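Local coordinates for DNA-(apurinic or apyrimidinic site) lyase (Xenopus laevis, PDB 6WCD), which cuts DNA beside abasic sites with weak endonuclease activity and degrades DNA ends in the 3'-to-5' direction, using magnesium or manganese, in base excision repair, at residues P206-Q209 with W210-F214; F160-L163 with L164-A168; R60-S63 with G64-G67; P151-K154 with T155-L158. All blocks are in the same frame, centred on the assembly; numbering follows the deposited sequence.

Contact 1 (P206-Q209 with W210-F214). With BU1 (1,4-butanediol), chain G.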
loop_
_atom_site.group_PDB
_atom_site.type_symbol
_atom_site.label_atom_id
_atom_site.label_comp_id
_atom_site.label_asym_id
_atom_site.label_seq_id
_atom_site.Cartn_x
_atom_site.Cartn_y
_atom_site.Cartn_z
ATOM N N PRO A 206 -6.620 14.272 -14.471
ATOM C CA PRO A 206 -6.049 14.912 -13.259
ATOM C C PRO A 206 -5.300 13.956 -12.338
ATOM O O PRO A 206 -4.354 14.394 -11.662
ATOM C CB PRO A 206 -7.285 15.524 -12.564
ATOM C CG PRO A 206 -8.425 14.773 -13.086
ATOM C CD PRO A 206 -8.091 14.417 -14.508
ATOM N N GLY A 207 -5.648 12.672 -12.316
ATOM C CA GLY A 207 -4.893 11.726 -11.519
ATOM C C GLY A 207 -3.535 11.473 -12.128
ATOM O O GLY A 207 -2.531 11.320 -11.424
ATOM N N ARG A 208 -3.486 11.441 -13.463
ATOM C CA ARG A 208 -2.218 11.230 -14.137
ATOM C C ARG A 208 -1.353 12.464 -14.049
ATOM O O ARG A 208 -0.128 12.352 -13.877
ATOM C CB ARG A 208 -2.490 10.828 -15.586
ATOM C CG ARG A 208 -1.305 10.429 -16.333
ATOM C CD ARG A 208 -1.750 9.819 -17.655
ATOM N NE ARG A 208 -2.411 8.539 -17.409
ATOM C CZ ARG A 208 -3.603 8.164 -17.844
ATOM N NH1 ARG A 208 -4.375 8.961 -18.591
ATOM N NH2 ARG A 208 -4.032 6.966 -17.530
ATOM N N GLN A 209 -1.954 13.646 -14.076
ATOM C CA GLN A 209 -1.179 14.854 -13.815
ATOM C C GLN A 209 -0.564 14.779 -12.426
ATOM O O GLN A 209 0.585 15.207 -12.210
ATOM C CB GLN A 209 -2.050 16.107 -13.948
ATOM C CG GLN A 209 -2.487 16.384 -15.372
ATOM C CD GLN A 209 -3.460 17.560 -15.453
ATOM O OE1 GLN A 209 -3.981 18.021 -14.436
ATOM N NE2 GLN A 209 -3.706 18.044 -16.663
ATOM N N TRP A 210 -1.343 14.312 -11.450
ATOM C CA TRP A 210 -0.812 14.184 -10.093
ATOM C C TRP A 210 0.383 13.254 -10.065
ATOM O O TRP A 210 1.442 13.587 -9.505
ATOM C CB TRP A 210 -1.919 13.698 -9.134
ATOM C CG TRP A 210 -1.323 13.420 -7.796
ATOM C CD1 TRP A 210 -0.944 14.350 -6.891
ATOM C CD2 TRP A 210 -0.944 12.171 -7.301
ATOM N NE1 TRP A 210 -0.374 13.737 -5.810
ATOM C CE2 TRP A 210 -0.325 12.387 -6.040
ATOM C CE3 TRP A 210 -1.060 10.856 -7.757
ATOM C CZ2 TRP A 210 0.140 11.339 -5.261
ATOM C CZ3 TRP A 210 -0.596 9.833 -6.981
ATOM C CH2 TRP A 210 0.012 10.082 -5.742
ATOM N N LEU A 211 0.248 12.082 -10.679
ATOM C CA LEU A 211 1.337 11.116 -10.693
ATOM C C LEU A 211 2.561 11.675 -11.395
ATOM O O LEU A 211 3.703 11.449 -10.940
ATOM C CB LEU A 211 0.895 9.849 -11.417
ATOM C CG LEU A 211 0.692 8.545 -10.688
ATOM C CD1 LEU A 211 0.672 7.428 -11.703
ATOM C CD2 LEU A 211 1.717 8.292 -9.600
ATOM N N ASN A 212 2.367 12.368 -12.539
ATOM C CA ASN A 212 3.475 12.910 -13.289
ATOM C C ASN A 212 4.336 13.821 -12.432
ATOM O O ASN A 212 5.559 13.851 -12.603
ATOM C CB ASN A 212 2.990 13.688 -14.508
ATOM C CG ASN A 212 2.435 12.813 -15.635
ATOM O OD1 ASN A 212 2.790 11.661 -15.778
ATOM N ND2 ASN A 212 1.581 13.413 -16.486
ATOM N N GLN A 213 3.726 14.648 -11.571
ATOM C CA GLN A 213 4.535 15.534 -10.743
ATOM C C GLN A 213 5.001 14.879 -9.459
ATOM O O GLN A 213 5.998 15.340 -8.875
ATOM C CB GLN A 213 3.788 16.847 -10.439
ATOM C CG GLN A 213 2.471 16.685 -9.749
ATOM C CD GLN A 213 2.608 16.553 -8.244
ATOM O OE1 GLN A 213 3.364 17.288 -7.591
ATOM N NE2 GLN A 213 1.864 15.642 -7.692
ATOM N N PHE A 214 4.353 13.798 -9.025
ATOM C CA PHE A 214 4.764 13.120 -7.807
ATOM C C PHE A 214 5.997 12.252 -8.060
ATOM O O PHE A 214 6.885 12.125 -7.183
ATOM C CB PHE A 214 3.593 12.259 -7.286
ATOM C CG PHE A 214 3.852 11.621 -5.977
ATOM C CD1 PHE A 214 4.096 12.387 -4.846
ATOM C CD2 PHE A 214 3.828 10.267 -5.862
ATOM C CE1 PHE A 214 4.346 11.818 -3.639
ATOM C CE2 PHE A 214 4.070 9.673 -4.629
ATOM C CZ PHE A 214 4.314 10.463 -3.535
HETATM C C1 BU1 G . -7.709 7.500 -13.029
HETATM C C2 BU1 G . -7.211 8.901 -12.642
HETATM C C3 BU1 G . -8.178 9.634 -11.702
HETATM C C4 BU1 G . -8.633 10.975 -12.291
HETATM O O5 BU1 G . -7.214 7.156 -14.305
HETATM O O6 BU1 G . -9.990 11.164 -11.975
#

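Contact 2 (F160-L163 with L164-A168)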
loop_
_atom_site.group_PDB
_atom_site.type_symbol
_atom_site.label_atom_id
_atom_site.label_comp_id
_atom_site.label_asym_id
_atom_site.label_seq_id
_atom_site.Cartn_x
_atom_site.Cartn_y
_atom_site.Cartn_z
ATOM N N PHE A 160 -7.486 12.789 -1.781
ATOM C CA PHE A 160 -6.717 11.711 -1.170
ATOM C C PHE A 160 -5.295 11.678 -1.695
ATOM O O PHE A 160 -4.358 11.552 -0.930
ATOM C CB PHE A 160 -7.428 10.386 -1.410
ATOM C CG PHE A 160 -6.849 9.233 -0.669
ATOM C CD1 PHE A 160 -5.847 8.451 -1.217
ATOM C CD2 PHE A 160 -7.312 8.905 0.590
ATOM C CE1 PHE A 160 -5.311 7.362 -0.494
ATOM C CE2 PHE A 160 -6.775 7.828 1.309
ATOM C CZ PHE A 160 -5.789 7.071 0.754
ATOM N N TYR A 161 -5.134 11.819 -3.019
ATOM C CA TYR A 161 -3.811 11.913 -3.597
ATOM C C TYR A 161 -3.020 13.085 -3.018
ATOM O O TYR A 161 -1.832 12.925 -2.712
ATOM C CB TYR A 161 -3.925 12.104 -5.090
ATOM C CG TYR A 161 -4.301 10.901 -5.924
ATOM C CD1 TYR A 161 -4.059 9.618 -5.522
ATOM C CD2 TYR A 161 -4.806 11.094 -7.197
ATOM C CE1 TYR A 161 -4.359 8.534 -6.370
ATOM C CE2 TYR A 161 -5.092 10.009 -8.050
ATOM C CZ TYR A 161 -4.844 8.739 -7.614
ATOM O OH TYR A 161 -5.115 7.666 -8.512
ATOM N N HIS A 162 -3.675 14.235 -2.840
ATOM C CA HIS A 162 -2.946 15.387 -2.313
ATOM C C HIS A 162 -2.551 15.142 -0.866
ATOM O O HIS A 162 -1.417 15.452 -0.466
ATOM C CB HIS A 162 -3.831 16.627 -2.444
ATOM C CG HIS A 162 -3.171 17.901 -2.034
ATOM N ND1 HIS A 162 -1.961 18.314 -2.543
ATOM C CD2 HIS A 162 -3.588 18.888 -1.203
ATOM C CE1 HIS A 162 -1.640 19.486 -2.014
ATOM N NE2 HIS A 162 -2.610 19.853 -1.197
ATOM N N LEU A 163 -3.421 14.528 -0.090
ATOM C CA LEU A 163 -3.046 14.181 1.288
ATOM C C LEU A 163 -1.907 13.159 1.338
ATOM O O LEU A 163 -0.995 13.262 2.184
ATOM C CB LEU A 163 -4.278 13.652 2.039
ATOM C CG LEU A 163 -4.094 13.273 3.525
ATOM C CD1 LEU A 163 -3.711 14.525 4.263
ATOM C CD2 LEU A 163 -5.418 12.683 4.045
ATOM N N LEU A 164 -1.958 12.141 0.504
ATOM C CA LEU A 164 -0.894 11.147 0.431
ATOM C C LEU A 164 0.435 11.792 0.106
ATOM O O LEU A 164 1.438 11.508 0.771
ATOM C CB LEU A 164 -1.272 10.113 -0.623
ATOM C CG LEU A 164 -0.185 9.102 -0.993
ATOM C CD1 LEU A 164 0.236 8.275 0.217
ATOM C CD2 LEU A 164 -0.751 8.198 -2.094
ATOM N N GLN A 165 0.470 12.681 -0.890
ATOM C CA GLN A 165 1.712 13.384 -1.209
ATOM C C GLN A 165 2.204 14.193 -0.032
ATOM O O GLN A 165 3.416 14.177 0.303
ATOM C CB GLN A 165 1.521 14.250 -2.452
ATOM C CG GLN A 165 2.727 15.036 -2.806
ATOM C CD GLN A 165 2.645 15.644 -4.161
ATOM O OE1 GLN A 165 1.580 15.724 -4.762
ATOM N NE2 GLN A 165 3.790 16.141 -4.647
ATOM N N THR A 166 1.307 14.939 0.591
ATOM C CA THR A 166 1.691 15.776 1.726
ATOM C C THR A 166 2.340 14.931 2.809
ATOM O O THR A 166 3.386 15.286 3.362
ATOM C CB THR A 166 0.460 16.499 2.263
ATOM O OG1 THR A 166 -0.044 17.406 1.274
ATOM C CG2 THR A 166 0.827 17.352 3.485
ATOM N N ARG A 167 1.712 13.821 3.162
ATOM C CA ARG A 167 2.231 13.021 4.262
ATOM C C ARG A 167 3.556 12.361 3.891
ATOM O O ARG A 167 4.492 12.336 4.689
ATOM C CB ARG A 167 1.203 11.968 4.673
ATOM C CG ARG A 167 1.670 11.114 5.855
ATOM C CD ARG A 167 1.786 11.961 7.116
ATOM N NE ARG A 167 2.224 11.221 8.297
ATOM C CZ ARG A 167 1.437 10.427 9.007
ATOM N NH1 ARG A 167 0.200 10.212 8.642
ATOM N NH2 ARG A 167 1.905 9.808 10.104
ATOM N N ALA A 168 3.625 11.757 2.703
ATOM C CA ALA A 168 4.819 11.013 2.309
ATOM C C ALA A 168 6.019 11.928 2.216
ATOM O O ALA A 168 7.122 11.565 2.664
ATOM C CB ALA A 168 4.566 10.319 0.989
HETATM O O HOH W 1 -0.566 17.111 -4.401
#

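Contact 3 (R60-S63 with G64-G67)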
loop_
_atom_site.group_PDB
_atom_site.type_symbol
_atom_site.label_atom_id
_atom_site.label_comp_id
_atom_site.label_asym_id
_atom_site.label_seq_id
_atom_site.Cartn_x
_atom_site.Cartn_y
_atom_site.Cartn_z
ATOM N N ARG A 60 -14.589 2.592 8.637
ATOM C CA ARG A 60 -15.549 2.896 9.658
ATOM C C ARG A 60 -16.883 3.275 9.038
ATOM O O ARG A 60 -17.799 3.614 9.769
ATOM C CB ARG A 60 -15.043 4.084 10.475
ATOM C CG ARG A 60 -13.874 3.741 11.377
ATOM C CD ARG A 60 -12.907 4.889 11.515
ATOM N NE ARG A 60 -11.955 4.674 12.603
ATOM C CZ ARG A 60 -10.905 3.858 12.547
ATOM N NH1 ARG A 60 -10.650 3.152 11.450
ATOM N NH2 ARG A 60 -10.102 3.753 13.596
ATOM N N VAL A 61 -17.040 3.167 7.718
ATOM C CA VAL A 61 -18.266 3.684 7.086
ATOM C C VAL A 61 -19.196 2.644 6.492
ATOM O O VAL A 61 -20.296 3.010 6.033
ATOM C CB VAL A 61 -17.946 4.722 5.989
ATOM C CG1 VAL A 61 -17.178 5.909 6.579
ATOM C CG2 VAL A 61 -17.238 4.089 4.849
ATOM N N ARG A 62 -18.753 1.399 6.361
ATOM C CA ARG A 62 -19.531 0.365 5.710
ATOM C C ARG A 62 -18.884 -0.969 6.053
ATOM O O ARG A 62 -17.669 -1.090 5.989
ATOM C CB ARG A 62 -19.455 0.528 4.183
ATOM C CG ARG A 62 -20.316 -0.412 3.363
ATOM C CD ARG A 62 -20.371 0.050 1.907
ATOM N NE ARG A 62 -20.617 1.487 1.824
ATOM C CZ ARG A 62 -20.066 2.308 0.939
ATOM N NH1 ARG A 62 -19.245 1.842 0.014
ATOM N NH2 ARG A 62 -20.355 3.601 0.970
ATOM N N SER A 63 -19.679 -1.966 6.391
ATOM C CA SER A 63 -19.146 -3.305 6.704
ATOM C C SER A 63 -18.622 -4.017 5.460
ATOM O O SER A 63 -19.202 -3.962 4.365
ATOM C CB SER A 63 -20.255 -4.107 7.364
ATOM O OG SER A 63 -19.841 -5.412 7.725
ATOM N N GLY A 64 -17.490 -4.690 5.628
ATOM C CA GLY A 64 -16.948 -5.481 4.533
ATOM C C GLY A 64 -16.408 -4.701 3.380
ATOM O O GLY A 64 -16.360 -5.217 2.260
ATOM N N TYR A 65 -16.010 -3.468 3.618
ATOM C CA TYR A 65 -15.627 -2.522 2.588
ATOM C C TYR A 65 -14.195 -2.058 2.766
ATOM O O TYR A 65 -13.774 -1.791 3.890
ATOM C CB TYR A 65 -16.596 -1.342 2.662
ATOM C CG TYR A 65 -16.298 -0.180 1.772
ATOM C CD1 TYR A 65 -15.841 1.005 2.302
ATOM C CD2 TYR A 65 -16.567 -0.225 0.416
ATOM C CE1 TYR A 65 -15.585 2.117 1.492
ATOM C CE2 TYR A 65 -16.296 0.898 -0.399
ATOM C CZ TYR A 65 -15.804 2.057 0.160
ATOM O OH TYR A 65 -15.603 3.175 -0.669
ATOM N N SER A 66 -13.485 -1.945 1.646
ATOM C CA SER A 66 -12.143 -1.320 1.616
ATOM C C SER A 66 -11.236 -2.063 2.592
ATOM O O SER A 66 -11.345 -3.295 2.709
ATOM C CB SER A 66 -12.332 0.164 1.894
ATOM O OG SER A 66 -11.114 0.816 1.756
ATOM N N GLY A 67 -10.362 -1.368 3.273
ATOM C CA GLY A 67 -9.455 -1.963 4.217
ATOM C C GLY A 67 -8.086 -2.251 3.676
ATOM O O GLY A 67 -7.912 -2.711 2.539
#

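Contact 4 (P151-K154 with T155-L158). With BU1 (1,4-butanediol), chain G.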
loop_
_atom_site.group_PDB
_atom_site.type_symbol
_atom_site.label_atom_id
_atom_site.label_comp_id
_atom_site.label_asym_id
_atom_site.label_seq_id
_atom_site.Cartn_x
_atom_site.Cartn_y
_atom_site.Cartn_z
ATOM N N PRO A 151 -20.632 12.340 -8.151
ATOM C CA PRO A 151 -19.552 13.213 -8.636
ATOM C C PRO A 151 -18.589 13.617 -7.557
ATOM O O PRO A 151 -17.430 13.896 -7.861
ATOM C CB PRO A 151 -20.311 14.433 -9.167
ATOM C CG PRO A 151 -21.667 13.920 -9.492
ATOM C CD PRO A 151 -21.958 12.831 -8.506
ATOM N N GLU A 152 -19.045 13.662 -6.310
ATOM C CA GLU A 152 -18.135 14.046 -5.212
ATOM C C GLU A 152 -16.988 13.075 -5.028
ATOM O O GLU A 152 -15.952 13.405 -4.401
ATOM C CB GLU A 152 -18.940 14.164 -3.907
ATOM C CG GLU A 152 -19.463 12.863 -3.343
ATOM C CD GLU A 152 -20.814 12.402 -3.894
ATOM O OE1 GLU A 152 -21.314 12.937 -4.901
ATOM O OE2 GLU A 152 -21.378 11.462 -3.285
ATOM N N ARG A 153 -17.072 11.813 -5.540
ATOM C CA ARG A 153 -16.024 10.873 -5.313
ATOM C C ARG A 153 -14.779 11.115 -6.178
ATOM O O ARG A 153 -13.696 10.750 -5.767
ATOM C CB ARG A 153 -16.541 9.427 -5.545
ATOM C CG ARG A 153 -17.629 9.049 -4.564
ATOM C CD ARG A 153 -17.134 9.036 -3.095
ATOM N NE ARG A 153 -16.165 7.955 -2.901
ATOM C CZ ARG A 153 -15.592 7.657 -1.724
ATOM N NH1 ARG A 153 -15.887 8.376 -0.655
ATOM N NH2 ARG A 153 -14.748 6.629 -1.635
ATOM N N LYS A 154 -14.959 11.830 -7.320
ATOM C CA LYS A 154 -13.774 12.231 -8.069
ATOM C C LYS A 154 -12.952 13.244 -7.274
ATOM O O LYS A 154 -11.736 13.148 -7.199
ATOM C CB LYS A 154 -14.159 12.795 -9.424
ATOM C CG LYS A 154 -12.961 13.092 -10.301
ATOM C CD LYS A 154 -13.414 13.795 -11.596
ATOM C CE LYS A 154 -12.216 14.234 -12.429
ATOM N NZ LYS A 154 -12.598 14.791 -13.765
ATOM N N THR A 155 -13.656 14.178 -6.638
ATOM C CA THR A 155 -12.968 15.145 -5.781
ATOM C C THR A 155 -12.309 14.459 -4.608
ATOM O O THR A 155 -11.137 14.709 -4.297
ATOM C CB THR A 155 -13.983 16.153 -5.254
ATOM O OG1 THR A 155 -14.689 16.762 -6.339
ATOM C CG2 THR A 155 -13.291 17.239 -4.465
ATOM N N TYR A 156 -13.014 13.513 -3.991
ATOM C CA TYR A 156 -12.429 12.741 -2.897
ATOM C C TYR A 156 -11.126 12.077 -3.310
ATOM O O TYR A 156 -10.147 12.090 -2.591
ATOM C CB TYR A 156 -13.489 11.721 -2.417
ATOM C CG TYR A 156 -13.136 10.855 -1.244
ATOM C CD1 TYR A 156 -13.314 11.312 0.039
ATOM C CD2 TYR A 156 -12.665 9.585 -1.406
ATOM C CE1 TYR A 156 -12.956 10.535 1.131
ATOM C CE2 TYR A 156 -12.297 8.784 -0.311
ATOM C CZ TYR A 156 -12.525 9.297 0.962
ATOM O OH TYR A 156 -12.165 8.513 2.063
ATOM N N LYS A 157 -11.110 11.459 -4.500
ATOM C CA LYS A 157 -9.932 10.753 -4.962
ATOM C C LYS A 157 -8.731 11.709 -5.115
ATOM O O LYS A 157 -7.605 11.385 -4.692
ATOM C CB LYS A 157 -10.267 10.060 -6.301
ATOM C CG LYS A 157 -9.075 9.266 -6.858
ATOM C CD LYS A 157 -9.433 8.678 -8.240
ATOM C CE LYS A 157 -8.277 7.757 -8.677
ATOM N NZ LYS A 157 -8.492 7.172 -10.022
ATOM N N LEU A 158 -8.983 12.878 -5.724
ATOM C CA LEU A 158 -7.891 13.828 -5.964
ATOM C C LEU A 158 -7.395 14.405 -4.635
ATOM O O LEU A 158 -6.191 14.591 -4.453
ATOM C CB LEU A 158 -8.340 14.911 -6.929
ATOM C CG LEU A 158 -8.762 14.366 -8.313
ATOM C CD1 LEU A 158 -9.378 15.457 -9.166
ATOM C CD2 LEU A 158 -7.544 13.810 -9.015
HETATM C C1 BU1 G . -7.709 7.500 -13.029
HETATM C C2 BU1 G . -7.211 8.901 -12.642
HETATM C C3 BU1 G . -8.178 9.634 -11.702
HETATM C C4 BU1 G . -8.633 10.975 -12.291
HETATM O O5 BU1 G . -7.214 7.156 -14.305
HETATM O O6 BU1 G . -9.990 11.164 -11.975
#

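Contact 1 (P206-Q209 with W210-F214)
Trp210 N donates to Pro206 O at 3.0 Å, the first of four i to i+4 backbone bonds across this contact in the short helix 206-214. Leu211 N to Gly207 O follows. Asn212 N to Arg208 O is the shortest of the series, at 2.8 Å. The last, Gln213 N to Gln209 O, is stretched to 3.3 Å.

The Trp210 indole is set against the first turn, with Gly207 O near its plane at the edge, 4.0 Å from CE3. The CZ2 atom of Trp210 lies over the rim of one face of Phe214. Outside the helix, Trp210 stacks with Tyr161.

Among the polar side chains, Gln213 folds back on its own helix. Its chain bends at chi2 (84°), and NE2 reaches Trp210 O at 2.8 Å, in the carbonyl plane and on a lone pair. Trp210 O also accepts from Phe214 N. The Arg208 and Asn212 side chains only graze each other, CG to ND2 at 4.2 Å. Their polar ends are held by Phe202 O and Glu203 respectively.

A butanediol molecule lies at the start of the helix, its C4 3.4 Å from Gly207 N. A CB placed on Gly207 would come too close to C2 of the diol. Gly207 is about 9 Å from the side chain of Asn185, by similarity a transition-state stabiliser. An alpha-helical turn held by its backbone thus offers Pro206 and Gly207 to the diol pocket.

Contact 2 (F160-L163 with L164-A168)
Thr166 reaches back one turn to His162 along helix 152-173. Its CB packs 3.5 Å from both His162 O and Leu163 O. OG1 stands beside the backbone N (chi1 -65°), which turns the hydroxyl back to donate to His162 O at 3.0 Å. The same OG1 lies over the centre of one face of the His162 ring, 4.2 Å above its plane.

His162 O is thus gripped twice, by Thr166 N and by OG1, which arrive from opposite faces of the carbonyl plane. A valine here would probably leave His162 O with the amide bond alone and put a methyl group where the hydroxyl now lies over the imidazole.

A water at the edge of the His162 ring joins ND1 to Gln165 OE1, 2.6 Å from each, and donates to the glutamine. NE2 of His162 bonds Gln104. Leu163 packs on Leu110 and Leu113 of helix 107-114, and Leu164 on Ile139 and Val141 of strand 133-142, within a beta-alpha-beta unit that runs on to strand 177-181. The helix therefore sets apolar flanks against its neighbours and keeps a polar strip, where a hydroxyl doubles a backbone bond and a water links two side chains three residues apart.

Contact 3 (R60-S63 with G64-G67)
The backbone from Arg62 to Tyr65 makes a type II beta turn, with Gly64 at its third position, where the positive phi suits glycine. The turn brings the side chains of Arg62 and Tyr65 onto the same side, where they meet.

Arg62 CB lies 3.7 Å from Tyr65 CB, and Arg62 CD 4.1 Å from Tyr65 CG. The arginine chain then bends at chi3 (-46°), which carries the guanidinium over the ring. Arg62 NH1 is the atom that touches, 3.1 Å from Tyr65 CE2 and nearer the rim of the face than its centre. Arg62 CZ is 4.2 Å from the ring centroid and only 9° off the normal, a cation-pi contact over the face. The guanidinium does not lie flat, since its plane is turned 54° from the ring. The opposite face of the ring carries Ser66 CB. Val61 adds a light apolar touch, CG2 to Tyr65 CE1 at 4.2 Å. Replacement of Tyr65 by a serine would probably leave the Arg62 guanidinium without its aromatic platform and free to swing.

Ser63 points outward from this pair and its OG bonds Asp40. Gly64 N bonds Thr38 OG1. The Tyr65 side chain is about 6 Å from those of Glu34, a magnesium ligand, and Tyr142, an active-site residue by similarity. The turn lies at the protein surface in the loop between strands 53-57 and 68-72, which are paired antiparallel at one margin of the six-stranded sheet. Ser66 and Gly67 make backbone hydrogen bonds to Lys36 and Thr35, just beyond strand 29-33.

Contact 4 (P151-K154 with T155-L158)
The guanidinium of Arg153 lies flat on one face of the Tyr156 ring, centres 4.0 Å apart and planes 21° apart. Arg153 NH1 stands over the centre of the ring, while Arg153 CZ is 3.5 Å from Tyr156 CD2. The cation-pi contact is therefore off-centre, with Arg153 CZ 31° from the ring normal. Tyr156 CD2 in turn lies over the rim of one guanidinium face. Arg153 gets there by two successive bends, at chi2 and chi3, which bring the group back beside the ring. Glu116 forms a salt bridge with Arg153 NH2, and the Tyr156 hydroxyl bonds Ser112 O.

This is the first part of helix 152-173, the crossover helix between strands 133-142 and 177-181 in the catalytic domain of APE2, which has the DNase I-like fold. Successive backbone bonds hold the turn. Tyr156 N donates to Glu152 O and Lys157 N to Arg153 O, both at 3.0 Å, and Leu158 N to Lys154 O.

Lys154 and Lys157 extend on the flank that borders a bound butanediol. Lys157 is extended throughout, and its NZ hydrogen-bonds the backbone O of Asn185, a residue that by similarity stabilises the transition state. Lys154 CE lies 3.8 Å from O6 of the diol. Leu158 turns back over the previous turn, Leu158 CG 3.4 Å from Lys154 O, and packs on Pro206.

How the contacts relate
Contact 2 is the buried one, contact 1 is partly buried, and contacts 3 and 4 lie at the surface. Contacts 2 and 4 share helix 152-173 and adjoin in sequence. The inner part has leucine flanks and a water bridge, the outer part a stacked arginine and two lysines. Contact 1, on helix 206-214, touches both. Gln213 NE2 probably bonds Gln165 OE1 of contact 2 at 2.9 Å, and Pro206 packs on Lys154 and Leu158 of contact 4, where both contacts touch the same butanediol. Contacts 3 and 4 each pair arginine with tyrosine, tilted in the turn but flat on the helix, and meet at Tyr65 and Arg153.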